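Local coordinates for protein 2,3-dihydroxybenzoate-AMP ligase (Mycobacterium smegmatis, PDB 5KEI) that belongs to the ANL superfamily of AMP-binding enzymes, with a large AMP-binding region followed by a smaller C-terminal domain, at residues V144-D150 against V171-D177; A63-A67 against T105-A109. All coordinates share one frame; numbering follows the deposited sequence.

Contact 1: residues V144-D150 against V171-D177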
ATOM      1  N   VAL A 144       2.880  -9.399 -17.438  1.00 33.83           N
ATOM      2  CA  VAL A 144       3.137  -9.660 -18.850  1.00 34.94           C
ATOM      3  C   VAL A 144       3.773  -8.432 -19.509  1.00 32.72           C
ATOM      4  O   VAL A 144       4.203  -8.475 -20.657  1.00 35.79           O
ATOM      5  CB  VAL A 144       1.839 -10.070 -19.597  1.00 28.65           C
ATOM      6  CG1 VAL A 144       1.137 -11.159 -18.823  1.00 32.87           C
ATOM      7  CG2 VAL A 144       0.909  -8.880 -19.793  1.00 24.08           C
ATOM      8  N   ALA A 145       3.849  -7.339 -18.763  1.00 33.92           N
ATOM      9  CA  ALA A 145       4.411  -6.113 -19.297  1.00 32.23           C
ATOM     10  C   ALA A 145       4.923  -5.201 -18.188  1.00 31.62           C
ATOM     11  O   ALA A 145       4.772  -5.494 -17.003  1.00 30.39           O
ATOM     12  CB  ALA A 145       3.385  -5.394 -20.157  1.00 27.97           C
ATOM     13  N   LEU A 146       5.538  -4.097 -18.601  1.00 32.51           N
ATOM     14  CA  LEU A 146       6.181  -3.160 -17.697  1.00 33.25           C
ATOM     15  C   LEU A 146       6.148  -1.749 -18.290  1.00 39.52           C
ATOM     16  O   LEU A 146       6.634  -1.533 -19.404  1.00 40.09           O
ATOM     17  CB  LEU A 146       7.619  -3.583 -17.436  1.00 31.78           C
ATOM     18  CG  LEU A 146       8.505  -2.551 -16.724  1.00 36.51           C
ATOM     19  CD1 LEU A 146       8.056  -2.295 -15.287  1.00 31.03           C
ATOM     20  CD2 LEU A 146       9.974  -2.987 -16.757  1.00 35.96           C
ATOM     21  N   VAL A 147       5.570  -0.793 -17.561  1.00 35.85           N
ATOM     22  CA  VAL A 147       5.544   0.593 -18.020  1.00 32.24           C
ATOM     23  C   VAL A 147       6.520   1.424 -17.194  1.00 36.48           C
ATOM     24  O   VAL A 147       6.464   1.409 -15.966  1.00 34.81           O
ATOM     25  CB  VAL A 147       4.139   1.191 -17.932  1.00 35.33           C
ATOM     26  CG1 VAL A 147       4.147   2.647 -18.394  1.00 31.36           C
ATOM     27  CG2 VAL A 147       3.151   0.347 -18.762  1.00 30.03           C
ATOM     28  N   VAL A 148       7.432   2.119 -17.874  1.00 37.51           N
ATOM     29  CA  VAL A 148       8.430   2.952 -17.213  1.00 35.09           C
ATOM     30  C   VAL A 148       8.657   4.264 -17.931  1.00 37.28           C
ATOM     31  O   VAL A 148       8.233   4.437 -19.074  1.00 42.10           O
ATOM     32  CB  VAL A 148       9.796   2.252 -17.107  1.00 40.84           C
ATOM     33  CG1 VAL A 148       9.810   1.258 -15.958  1.00 36.82           C
ATOM     34  CG2 VAL A 148      10.169   1.608 -18.446  1.00 32.94           C
ATOM     35  N   ALA A 149       9.342   5.180 -17.250  1.00 38.22           N
ATOM     36  CA  ALA A 149       9.790   6.436 -17.848  1.00 45.58           C
ATOM     37  C   ALA A 149      11.322   6.549 -17.779  1.00 58.29           C
ATOM     38  O   ALA A 149      11.962   5.901 -16.945  1.00 57.78           O
ATOM     39  CB  ALA A 149       9.133   7.610 -17.162  1.00 41.16           C
ATOM     40  N   ASP A 150      11.915   7.361 -18.654  1.00 60.87           N
ATOM     41  CA  ASP A 150      13.378   7.407 -18.750  1.00 68.07           C
ATOM     42  C   ASP A 150      14.022   8.240 -17.629  1.00 74.20           C
ATOM     43  O   ASP A 150      15.246   8.341 -17.551  1.00 69.77           O
ATOM     44  CB  ASP A 150      13.821   7.926 -20.131  1.00 62.40           C
ATOM     45  CG  ASP A 150      13.168   9.247 -20.510  1.00 68.25           C
ATOM     46  OD1 ASP A 150      12.417   9.812 -19.671  1.00 63.45           O
ATOM     47  OD2 ASP A 150      13.419   9.720 -21.650  1.00 60.38           O
ATOM     48  N   VAL A 171       7.288 -11.395 -19.138  1.00 43.00           N
ATOM     49  CA  VAL A 171       7.153  -9.960 -19.342  1.00 43.97           C
ATOM     50  C   VAL A 171       7.479  -9.709 -20.795  1.00 38.97           C
ATOM     51  O   VAL A 171       8.629  -9.470 -21.152  1.00 44.19           O
ATOM     52  CB  VAL A 171       8.079  -9.135 -18.412  1.00 40.87           C
ATOM     53  CG1 VAL A 171       7.890  -7.636 -18.635  1.00 33.67           C
ATOM     54  CG2 VAL A 171       7.835  -9.503 -16.947  1.00 35.49           C
ATOM     55  N   ARG A 172       6.450  -9.792 -21.628  1.00 35.30           N
ATOM     56  CA  ARG A 172       6.603  -9.789 -23.080  1.00 37.37           C
ATOM     57  C   ARG A 172       6.751  -8.391 -23.663  1.00 42.31           C
ATOM     58  O   ARG A 172       7.271  -8.216 -24.766  1.00 44.33           O
ATOM     59  CB  ARG A 172       5.407 -10.494 -23.730  1.00 43.27           C
ATOM     60  CG  ARG A 172       5.787 -11.577 -24.736  1.00 57.88           C
ATOM     61  CD  ARG A 172       4.550 -12.165 -25.448  1.00 70.39           C
ATOM     62  NE  ARG A 172       4.841 -12.755 -26.761  1.00 69.34           N
ATOM     63  CZ  ARG A 172       4.953 -12.060 -27.891  1.00 73.50           C
ATOM     64  NH1 ARG A 172       4.810 -10.741 -27.882  1.00 78.38           N
ATOM     65  NH2 ARG A 172       5.208 -12.679 -29.037  1.00 75.21           N
ATOM     66  N   HIS A 173       6.288  -7.390 -22.921  1.00 43.61           N
ATOM     67  CA  HIS A 173       6.298  -6.013 -23.407  1.00 40.47           C
ATOM     68  C   HIS A 173       6.900  -5.056 -22.410  1.00 37.28           C
ATOM     69  O   HIS A 173       6.597  -5.114 -21.224  1.00 35.40           O
ATOM     70  CB  HIS A 173       4.879  -5.544 -23.733  1.00 40.87           C
ATOM     71  CG  HIS A 173       4.185  -6.395 -24.744  1.00 44.32           C
ATOM     72  ND1 HIS A 173       4.636  -6.524 -26.042  1.00 44.91           N
ATOM     73  CD2 HIS A 173       3.081  -7.176 -24.647  1.00 38.52           C
ATOM     74  CE1 HIS A 173       3.828  -7.333 -26.704  1.00 48.43           C
ATOM     75  NE2 HIS A 173       2.874  -7.737 -25.881  1.00 47.63           N
ATOM     76  N   VAL A 174       7.749  -4.168 -22.904  1.00 42.51           N
ATOM     77  CA  VAL A 174       8.187  -3.025 -22.130  1.00 37.45           C
ATOM     78  C   VAL A 174       7.768  -1.733 -22.832  1.00 39.42           C
ATOM     79  O   VAL A 174       8.110  -1.524 -23.997  1.00 39.10           O
ATOM     80  CB  VAL A 174       9.697  -3.038 -21.922  1.00 43.07           C
ATOM     81  CG1 VAL A 174      10.128  -1.825 -21.088  1.00 39.62           C
ATOM     82  CG2 VAL A 174      10.118  -4.344 -21.259  1.00 40.84           C
ATOM     83  N   LEU A 175       7.016  -0.883 -22.126  1.00 38.69           N
ATOM     84  CA  LEU A 175       6.560   0.396 -22.671  1.00 33.15           C
ATOM     85  C   LEU A 175       7.238   1.546 -21.951  1.00 39.84           C
ATOM     86  O   LEU A 175       7.090   1.713 -20.740  1.00 42.79           O
ATOM     87  CB  LEU A 175       5.044   0.532 -22.561  1.00 38.35           C
ATOM     88  CG  LEU A 175       4.177  -0.373 -23.445  1.00 39.47           C
ATOM     89  CD1 LEU A 175       4.078  -1.762 -22.844  1.00 37.69           C
ATOM     90  CD2 LEU A 175       2.789   0.226 -23.628  1.00 39.29           C
ATOM     91  N   VAL A 176       7.994   2.334 -22.701  1.00 37.61           N
ATOM     92  CA  VAL A 176       8.792   3.396 -22.129  1.00 39.10           C
ATOM     93  C   VAL A 176       8.229   4.771 -22.498  1.00 41.51           C
ATOM     94  O   VAL A 176       8.119   5.114 -23.679  1.00 39.41           O
ATOM     95  CB  VAL A 176      10.265   3.297 -22.596  1.00 38.12           C
ATOM     96  CG1 VAL A 176      11.115   4.387 -21.938  1.00 37.28           C
ATOM     97  CG2 VAL A 176      10.814   1.915 -22.295  1.00 42.03           C
ATOM     98  N   ASP A 177       7.860   5.539 -21.479  1.00 38.03           N
ATOM     99  CA  ASP A 177       7.513   6.942 -21.655  1.00 42.84           C
ATOM    100  C   ASP A 177       8.819   7.730 -21.794  1.00 45.42           C
ATOM    101  O   ASP A 177       9.434   8.107 -20.793  1.00 48.54           O
ATOM    102  CB  ASP A 177       6.668   7.443 -20.472  1.00 40.87           C
ATOM    103  CG  ASP A 177       6.140   8.859 -20.670  1.00 43.15           C
ATOM    104  OD1 ASP A 177       5.696   9.185 -21.786  1.00 49.84           O
ATOM    105  OD2 ASP A 177       6.156   9.649 -19.697  1.00 52.80           O
TER
HETATM  106  O   HOH W   1       9.699  10.799 -19.729  1.00 41.83           O
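Val144 O is gripped by two backbone donors where the parallel pair of strands 145-149 and 173-177 begins. Arg172 N approaches Val144 O at 2.8 Å from above the carbonyl plane, while the longer bond from His173 N lies in that plane. Leu146 N then reaches His173 O weakly. Beyond it the ladder straightens: Leu175 N gives to Leu146 O and Val148 N to Leu175 O, and Asp177 N meets Val148 O at 2.7 Å with 163° at the hydrogen.

Side chains pair in register and alternate between the two faces of the sheet. On one face Val148 and Val176 meet at an oblique angle, CG2 to CG2 at 3.9 Å. A chi1 of -79° sets Val148 CG2 between its own N and carbonyl carbon, from where it also touches Val174 CG1. On the other face Ala145 CB packs 3.9 Å from His173 CB, and Val147 CG2 lies against Leu175 CB. At the far end one water donates to both Asp150 OD1 and Asp177 O, bridging the loop residue Asp150 to the end of strand 173-177 beside a weak Asp150 N to Asp177 O bond.

Helix 158-167, part of the connection between the strands, covers the face of Leu146 and Val174, in a beta-alpha-beta crossover. Trp186 of helix 186-190 packs on Val147, Leu175 and Asp177 across the sheet, and strand 97-101 extends the sheet on the other side of strand 145-149.

Contact 2: residues A63-A67 against T105-A109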
ATOM      1  N   ALA A  63      -9.011  18.159 -15.035  1.00 37.76           N
ATOM      2  CA  ALA A  63      -8.930  16.926 -14.264  1.00 37.29           C
ATOM      3  C   ALA A  63      -7.549  16.765 -13.638  1.00 35.43           C
ATOM      4  O   ALA A  63      -7.434  16.512 -12.440  1.00 33.45           O
ATOM      5  CB  ALA A  63      -9.265  15.720 -15.139  1.00 34.27           C
ATOM      6  N   VAL A  64      -6.507  16.918 -14.451  1.00 30.18           N
ATOM      7  CA  VAL A  64      -5.145  16.699 -14.005  1.00 30.02           C
ATOM      8  C   VAL A  64      -4.234  17.809 -14.539  1.00 38.85           C
ATOM      9  O   VAL A  64      -4.466  18.332 -15.625  1.00 38.86           O
ATOM     10  CB  VAL A  64      -4.641  15.320 -14.455  1.00 32.50           C
ATOM     11  CG1 VAL A  64      -5.388  14.200 -13.717  1.00 26.87           C
ATOM     12  CG2 VAL A  64      -4.817  15.159 -15.962  1.00 32.41           C
ATOM     13  N   ILE A  65      -3.226  18.200 -13.757  1.00 39.87           N
ATOM     14  CA  ILE A  65      -2.262  19.225 -14.175  1.00 36.66           C
ATOM     15  C   ILE A  65      -0.844  18.787 -13.830  1.00 36.24           C
ATOM     16  O   ILE A  65      -0.631  18.175 -12.789  1.00 38.60           O
ATOM     17  CB  ILE A  65      -2.511  20.604 -13.496  1.00 37.88           C
ATOM     18  CG1 ILE A  65      -3.980  21.019 -13.561  1.00 41.73           C
ATOM     19  CG2 ILE A  65      -1.654  21.675 -14.125  1.00 38.68           C
ATOM     20  CD1 ILE A  65      -4.210  22.457 -13.127  1.00 38.71           C
ATOM     21  N   ASP A  66       0.117  19.071 -14.705  1.00 41.50           N
ATOM     22  CA  ASP A  66       1.531  19.001 -14.329  1.00 43.79           C
ATOM     23  C   ASP A  66       2.235  20.191 -14.959  1.00 45.37           C
ATOM     24  O   ASP A  66       1.579  21.056 -15.544  1.00 50.81           O
ATOM     25  CB  ASP A  66       2.201  17.662 -14.719  1.00 36.53           C
ATOM     26  CG  ASP A  66       2.157  17.358 -16.225  1.00 46.06           C
ATOM     27  OD1 ASP A  66       2.235  18.286 -17.054  1.00 48.72           O
ATOM     28  OD2 ASP A  66       2.070  16.157 -16.583  1.00 43.75           O
ATOM     29  N   ALA A  67       3.556  20.225 -14.833  1.00 48.43           N
ATOM     30  CA  ALA A  67       4.368  21.365 -15.246  1.00 52.74           C
ATOM     31  C   ALA A  67       4.097  21.820 -16.679  1.00 53.42           C
ATOM     32  O   ALA A  67       4.024  23.022 -16.959  1.00 56.35           O
ATOM     33  CB  ALA A  67       5.841  21.026 -15.081  1.00 47.93           C
ATOM     34  N   THR A 105       3.391  12.732 -13.022  1.00 33.42           N
ATOM     35  CA  THR A 105       3.096  13.347 -14.307  1.00 34.13           C
ATOM     36  C   THR A 105       1.592  13.204 -14.530  1.00 35.07           C
ATOM     37  O   THR A 105       0.982  12.275 -13.995  1.00 34.21           O
ATOM     38  CB  THR A 105       3.907  12.644 -15.470  1.00 38.97           C
ATOM     39  OG1 THR A 105       3.369  13.005 -16.740  1.00 38.46           O
ATOM     40  CG2 THR A 105       3.871  11.080 -15.360  1.00 36.85           C
ATOM     41  N   ALA A 106       0.984  14.099 -15.305  1.00 34.92           N
ATOM     42  CA  ALA A 106      -0.411  13.894 -15.702  1.00 34.11           C
ATOM     43  C   ALA A 106      -0.551  12.538 -16.376  1.00 35.97           C
ATOM     44  O   ALA A 106      -1.575  11.875 -16.251  1.00 39.61           O
ATOM     45  CB  ALA A 106      -0.890  14.995 -16.630  1.00 36.07           C
ATOM     46  N   GLU A 107       0.506  12.117 -17.064  1.00 33.43           N
ATOM     47  CA  GLU A 107       0.519  10.852 -17.784  1.00 35.57           C
ATOM     48  C   GLU A 107       0.276   9.643 -16.862  1.00 36.39           C
ATOM     49  O   GLU A 107      -0.116   8.564 -17.325  1.00 32.97           O
ATOM     50  CB  GLU A 107       1.846  10.702 -18.535  1.00 34.22           C
ATOM     51  CG  GLU A 107       1.809   9.721 -19.687  1.00 39.56           C
ATOM     52  CD  GLU A 107       0.785  10.082 -20.760  1.00 41.50           C
ATOM     53  OE1 GLU A 107       0.463  11.283 -20.921  1.00 46.90           O
ATOM     54  OE2 GLU A 107       0.297   9.158 -21.444  1.00 44.83           O
ATOM     55  N   PHE A 108       0.501   9.824 -15.560  1.00 33.71           N
ATOM     56  CA  PHE A 108       0.256   8.748 -14.599  1.00 33.37           C
ATOM     57  C   PHE A 108      -1.229   8.372 -14.634  1.00 32.32           C
ATOM     58  O   PHE A 108      -1.582   7.186 -14.586  1.00 29.68           O
ATOM     59  CB  PHE A 108       0.707   9.161 -13.175  1.00 33.51           C
ATOM     60  CG  PHE A 108       0.294   8.190 -12.091  1.00 31.13           C
ATOM     61  CD1 PHE A 108       1.101   7.116 -11.752  1.00 27.15           C
ATOM     62  CD2 PHE A 108      -0.910   8.346 -11.423  1.00 30.22           C
ATOM     63  CE1 PHE A 108       0.715   6.227 -10.770  1.00 30.86           C
ATOM     64  CE2 PHE A 108      -1.302   7.454 -10.438  1.00 31.02           C
ATOM     65  CZ  PHE A 108      -0.489   6.398 -10.105  1.00 28.82           C
ATOM     66  N   ALA A 109      -2.085   9.390 -14.726  1.00 30.07           N
ATOM     67  CA  ALA A 109      -3.528   9.192 -14.848  1.00 34.85           C
ATOM     68  C   ALA A 109      -3.899   8.541 -16.180  1.00 30.15           C
ATOM     69  O   ALA A 109      -4.813   7.726 -16.228  1.00 32.22           O
ATOM     70  CB  ALA A 109      -4.297  10.545 -14.679  1.00 29.92           C
TER
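Asp66 reaches from the end of strand 62-65 to the chain entering helix 107-117, and its side chain can be followed outward atom by atom. Asp66 CB lies 3.8 Å from Ala106 N. With chi1 at 59°, Asp66 CG stands between its own N and carbonyl carbon, 3.6 Å from Ala106 N and also near Ala106 CB. At the tip, Asp66 OD2 accepts a hydrogen bond from Ala106 N at 2.7 Å; the bond is nearly straight (162°) and meets the anti side of the oxygen, 20° out of the carboxylate plane. Asp66 OD2 also receives a weak 3.4 Å bond from Thr105 OG1. The other oxygen, OD1, turns back to its own loop and accepts from Asp68 N and His69 N.

Thr105 OG1 in turn accepts from Glu107 N at 3.0 Å, a capping bond at the helix start. Beside this polar group Val64 spreads its two methyls over the helix start: CG2 touches Ala106 CB, and Val64 CG1 meets Ala109 CB at 3.9 Å, about one turn on.

Between them, the oxygens of Asp66 tie down both the turn after the strand and Thr105 and Ala106 at the helix entry. A carboxylate beside the N-terminal end of a helix would be favoured by the helix dipole, consistent with a charged Asp66.

Contact 2 closes before contact 1 opens along the chain, and both belong to the AMP-binding region. Their centres are 19 Å apart and their nearest atoms about 4 Å, without touching. Contact 1 joins neighbouring strands within the seven-stranded sheet, whereas contact 2 brings a strand of the nine-stranded sheet against a helix that connects strands 97-101 and 121-124 of the other. Strand 97-101, hydrogen-bonded to strand 145-149, runs on in the chain to helix 107-117, so the chain leads from one contact to the other. Trp186 is a shared neighbour, packing on contact 1 while its NE1 bonds to Glu107, whose carboxylate also forms a salt bridge with Arg191.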